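Local coordinates for protein CalS13 (Micromonospora echinospora, PDB 4ZAS) that is a sugar aminotransferase of the DegT/DnrJ/EryC1 family, probably transferring an amino group to a dTDP-keto sugar with the help of pyridoxal 5'-phosphate, at residues G82-A94 against E117-R129. Residues are numbered along the deposited sequence; the frame is centred on the assembly and turned at random.
Sequences GTAGLHLALSLAA and EGTNWPILANGLR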
loop_
_atom_site.group_PDB
_atom_site.type_symbol
_atom_site.label_atom_id
_atom_site.label_comp_id
_atom_site.label_asym_id
_atom_site.label_seq_id
_atom_site.Cartn_x
_atom_site.Cartn_y
_atom_site.Cartn_z
ATOM N N GLY A 82 6.235 0.049 -5.725
ATOM C CA GLY A 82 6.826 1.200 -6.383
ATOM C C GLY A 82 5.917 2.417 -6.429
ATOM O O GLY A 82 6.362 3.554 -6.270
ATOM N N THR A 83 4.635 2.185 -6.669
ATOM C CA THR A 83 3.664 3.265 -6.715
ATOM C C THR A 83 3.604 3.976 -5.354
ATOM O O THR A 83 3.480 5.205 -5.276
ATOM C CB THR A 83 2.287 2.736 -7.094
ATOM O OG1 THR A 83 2.391 1.902 -8.253
ATOM C CG2 THR A 83 1.332 3.868 -7.359
ATOM N N ALA A 84 3.679 3.194 -4.278
ATOM C CA ALA A 84 3.710 3.771 -2.936
ATOM C C ALA A 84 5.008 4.562 -2.747
ATOM O O ALA A 84 4.994 5.595 -2.083
ATOM C CB ALA A 84 3.560 2.697 -1.869
ATOM N N GLY A 85 6.119 4.092 -3.325
ATOM C CA GLY A 85 7.355 4.854 -3.289
ATOM C C GLY A 85 7.144 6.237 -3.915
ATOM O O GLY A 85 7.584 7.261 -3.378
ATOM N N LEU A 86 6.433 6.275 -5.041
ATOM C CA LEU A 86 6.163 7.541 -5.709
ATOM C C LEU A 86 5.197 8.381 -4.893
ATOM O O LEU A 86 5.366 9.601 -4.788
ATOM C CB LEU A 86 5.610 7.324 -7.128
ATOM C CG LEU A 86 6.645 6.828 -8.143
ATOM C CD1 LEU A 86 5.981 6.096 -9.296
ATOM C CD2 LEU A 86 7.496 7.967 -8.656
ATOM N N HIS A 87 4.168 7.738 -4.345
ATOM C CA HIS A 87 3.181 8.440 -3.515
ATOM C C HIS A 87 3.903 9.157 -2.363
ATOM O O HIS A 87 3.734 10.357 -2.167
ATOM C CB HIS A 87 2.126 7.444 -3.020
ATOM C CG HIS A 87 0.880 8.068 -2.461
ATOM N ND1 HIS A 87 0.895 9.092 -1.539
ATOM C CD2 HIS A 87 -0.427 7.790 -2.689
ATOM C CE1 HIS A 87 -0.346 9.419 -1.226
ATOM N NE2 HIS A 87 -1.166 8.641 -1.906
ATOM N N LEU A 88 4.752 8.416 -1.661
ATOM C CA LEU A 88 5.563 8.921 -0.567
ATOM C C LEU A 88 6.549 10.038 -1.006
ATOM O O LEU A 88 6.682 11.075 -0.338
ATOM C CB LEU A 88 6.339 7.757 0.052
ATOM C CG LEU A 88 7.164 8.007 1.319
ATOM C CD1 LEU A 88 6.271 8.420 2.447
ATOM C CD2 LEU A 88 8.020 6.783 1.705
ATOM N N ALA A 89 7.240 9.833 -2.123
ATOM C CA ALA A 89 8.208 10.822 -2.566
ATOM C C ALA A 89 7.533 12.142 -2.920
ATOM O O ALA A 89 7.976 13.208 -2.506
ATOM C CB ALA A 89 8.990 10.287 -3.748
ATOM N N LEU A 90 6.433 12.069 -3.652
ATOM C CA LEU A 90 5.742 13.273 -4.077
ATOM C C LEU A 90 5.131 14.064 -2.913
ATOM O O LEU A 90 4.928 15.288 -3.019
ATOM C CB LEU A 90 4.667 12.895 -5.092
ATOM C CG LEU A 90 5.336 12.512 -6.411
ATOM C CD1 LEU A 90 4.342 11.892 -7.348
ATOM C CD2 LEU A 90 5.981 13.741 -7.044
ATOM N N SER A 91 4.890 13.384 -1.790
ATOM C CA SER A 91 4.348 14.039 -0.614
ATOM C C SER A 91 5.327 15.110 -0.079
ATOM O O SER A 91 4.908 16.063 0.577
ATOM C CB SER A 91 4.044 13.017 0.474
ATOM O OG SER A 91 5.211 12.693 1.205
ATOM N N LEU A 92 6.611 14.970 -0.407
ATOM C CA LEU A 92 7.627 15.970 -0.081
ATOM C C LEU A 92 7.330 17.281 -0.777
ATOM O O LEU A 92 7.603 18.370 -0.244
ATOM C CB LEU A 92 9.003 15.492 -0.506
ATOM C CG LEU A 92 9.532 14.261 0.212
ATOM C CD1 LEU A 92 10.806 13.795 -0.474
ATOM C CD2 LEU A 92 9.777 14.581 1.657
ATOM N N ALA A 93 6.809 17.162 -1.993
ATOM C CA ALA A 93 6.471 18.323 -2.801
ATOM C C ALA A 93 5.203 18.978 -2.277
ATOM O O ALA A 93 5.143 20.192 -2.080
ATOM C CB ALA A 93 6.306 17.920 -4.243
ATOM N N ALA A 94 4.194 18.149 -2.038
ATOM C CA ALA A 94 2.899 18.603 -1.548
ATOM C C ALA A 94 2.965 19.131 -0.113
ATOM O O ALA A 94 2.347 20.142 0.207
ATOM C CB ALA A 94 1.904 17.476 -1.645
ATOM N N GLU A 117 0.688 3.855 -15.420
ATOM C CA GLU A 117 -0.153 4.797 -14.673
ATOM C C GLU A 117 0.287 4.978 -13.206
ATOM O O GLU A 117 0.080 6.038 -12.622
ATOM C CB GLU A 117 -1.624 4.361 -14.699
ATOM C CG GLU A 117 -2.335 4.565 -16.042
ATOM C CD GLU A 117 -2.168 3.417 -17.049
ATOM O OE1 GLU A 117 -1.380 2.472 -16.821
ATOM O OE2 GLU A 117 -2.884 3.455 -18.066
ATOM N N GLY A 118 0.928 3.969 -12.621
ATOM C CA GLY A 118 1.425 4.084 -11.258
ATOM C C GLY A 118 2.406 5.229 -11.089
ATOM O O GLY A 118 2.631 5.735 -9.991
ATOM N N THR A 119 2.998 5.647 -12.195
ATOM C CA THR A 119 3.890 6.789 -12.176
ATOM C C THR A 119 3.128 8.064 -11.866
ATOM O O THR A 119 3.590 8.892 -11.102
ATOM C CB THR A 119 4.615 6.940 -13.521
ATOM O OG1 THR A 119 5.409 5.770 -13.762
ATOM C CG2 THR A 119 5.518 8.179 -13.524
ATOM N N ASN A 120 1.935 8.206 -12.417
ATOM C CA ASN A 120 1.299 9.513 -12.435
ATOM C C ASN A 120 0.123 9.697 -11.457
ATOM O O ASN A 120 -0.102 10.800 -10.953
ATOM C CB ASN A 120 0.824 9.814 -13.857
ATOM C CG ASN A 120 1.976 10.004 -14.823
ATOM O OD1 ASN A 120 2.965 10.654 -14.499
ATOM N ND2 ASN A 120 1.854 9.430 -16.016
ATOM N N TRP A 121 -0.619 8.636 -11.165
ATOM C CA TRP A 121 -1.745 8.798 -10.254
ATOM C C TRP A 121 -1.341 9.250 -8.851
ATOM O O TRP A 121 -2.112 9.964 -8.218
ATOM C CB TRP A 121 -2.566 7.514 -10.165
ATOM C CG TRP A 121 -3.290 7.059 -11.447
ATOM C CD1 TRP A 121 -3.914 5.860 -11.620
ATOM C CD2 TRP A 121 -3.455 7.770 -12.699
ATOM N NE1 TRP A 121 -4.452 5.774 -12.876
ATOM C CE2 TRP A 121 -4.188 6.928 -13.560
ATOM C CE3 TRP A 121 -3.052 9.027 -13.176
ATOM C CZ2 TRP A 121 -4.535 7.300 -14.862
ATOM C CZ3 TRP A 121 -3.401 9.395 -14.475
ATOM C CH2 TRP A 121 -4.129 8.532 -15.299
ATOM N N PRO A 122 -0.149 8.857 -8.362
ATOM C CA PRO A 122 0.328 9.452 -7.106
ATOM C C PRO A 122 0.431 10.970 -7.148
ATOM O O PRO A 122 0.364 11.600 -6.088
ATOM C CB PRO A 122 1.709 8.836 -6.923
ATOM C CG PRO A 122 1.575 7.502 -7.519
ATOM C CD PRO A 122 0.656 7.673 -8.717
ATOM N N ILE A 123 0.581 11.554 -8.337
ATOM C CA ILE A 123 0.543 12.999 -8.409
ATOM C C ILE A 123 -0.831 13.447 -7.940
ATOM O O ILE A 123 -0.943 14.356 -7.117
ATOM C CB ILE A 123 0.830 13.528 -9.821
ATOM C CG1 ILE A 123 2.247 13.149 -10.280
ATOM C CG2 ILE A 123 0.630 15.034 -9.862
ATOM C CD1 ILE A 123 2.463 13.392 -11.776
ATOM N N LEU A 124 -1.877 12.782 -8.423
ATOM C CA LEU A 124 -3.244 13.186 -8.069
ATOM C C LEU A 124 -3.599 12.847 -6.615
ATOM O O LEU A 124 -4.282 13.630 -5.948
ATOM C CB LEU A 124 -4.272 12.569 -9.035
ATOM C CG LEU A 124 -4.044 12.818 -10.547
ATOM C CD1 LEU A 124 -5.060 12.058 -11.407
ATOM C CD2 LEU A 124 -4.010 14.296 -10.935
ATOM N N ALA A 125 -3.109 11.717 -6.111
ATOM C CA ALA A 125 -3.380 11.317 -4.727
ATOM C C ALA A 125 -2.803 12.335 -3.743
ATOM O O ALA A 125 -3.350 12.552 -2.665
ATOM C CB ALA A 125 -2.822 9.927 -4.446
ATOM N N ASN A 126 -1.718 12.988 -4.141
ATOM C CA ASN A 126 -1.114 14.027 -3.322
ATOM C C ASN A 126 -1.760 15.387 -3.561
ATOM O O ASN A 126 -1.281 16.393 -3.049
ATOM C CB ASN A 126 0.377 14.114 -3.609
ATOM C CG ASN A 126 1.202 13.193 -2.745
ATOM O OD1 ASN A 126 1.348 13.429 -1.535
ATOM N ND2 ASN A 126 1.769 12.144 -3.358
ATOM N N GLY A 127 -2.838 15.432 -4.336
ATOM C CA GLY A 127 -3.565 16.677 -4.532
ATOM C C GLY A 127 -2.883 17.721 -5.400
ATOM O O GLY A 127 -3.211 18.898 -5.344
ATOM N N LEU A 128 -1.951 17.281 -6.235
ATOM C CA LEU A 128 -1.262 18.169 -7.158
ATOM C C LEU A 128 -1.822 18.014 -8.574
ATOM O O LEU A 128 -2.410 16.987 -8.901
ATOM C CB LEU A 128 0.244 17.887 -7.144
ATOM C CG LEU A 128 0.957 18.140 -5.812
ATOM C CD1 LEU A 128 2.329 17.500 -5.810
ATOM C CD2 LEU A 128 1.058 19.634 -5.503
ATOM N N ARG A 129 -1.656 19.050 -9.393
ATOM C CA ARG A 129 -2.042 19.037 -10.808
ATOM C C ARG A 129 -0.974 18.359 -11.673
ATOM O O ARG A 129 0.228 18.535 -11.442
ATOM C CB ARG A 129 -2.237 20.461 -11.328
ATOM C CG ARG A 129 -3.462 21.176 -10.822
ATOM C CD ARG A 129 -3.420 22.654 -11.236
ATOM N NE ARG A 129 -4.604 23.389 -10.792
ATOM C CZ ARG A 129 -4.782 23.837 -9.549
ATOM N NH1 ARG A 129 -3.851 23.633 -8.620
ATOM N NH2 ARG A 129 -5.891 24.495 -9.229
HETATM O O HOH W 1 -3.768 10.145 -0.991
#
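Helix 82-94 and the short helix 121-125 run in the same general direction, their axes 8.7 Å apart at the closest and 47° from parallel, with H87 and P122 nearly in backbone contact at a CA-CA separation of 4.7 Å. Both belong to the large domain of the aminotransferase fold, where they pack on one face of its mixed sheet; L90 and A93 also rest on A157 of strand 155-161.

P122 is the knob of this packing, set in a hole formed by T83, L86, H87 and L90. Its CB lies over the backbone of H87, 3.7 Å from H87 N, while its CG meets T83 CG2 at 3.6 Å. With OG1 beside the backbone N (chi1 -49°) and CG2 anti to it, T83 gives its methyl to the proline and its OG1 to the pyridoxal-phosphate-modified lysine at position 222, whose phosphate also accepts a bond from G82 N. This ties the start of helix 82-94 to the cofactor. L86 reaches past the proline, its CD1 ending beside T119 CA, and L90 CD1 lies 3.8 Å from I123 CG1.

Beyond this apolar centre helix 121-125 closes in a Schellman motif with G127 at C', and N126 turns its amide back to both helices. Its ND2 donates to P122 O, which also accepts from N126 N on the opposite face of the carbonyl plane. The other ND2 bond crosses the contact. The H87 ring extends the contact to A125, with NE2 3.3 Å from A125 CB; a water in the ring plane, hydrogen-bonded to H87 NE2, donates to A125 O. N126 ND2 meets H87 O at 2.9 Å on a lone pair, nearly straight at 167°.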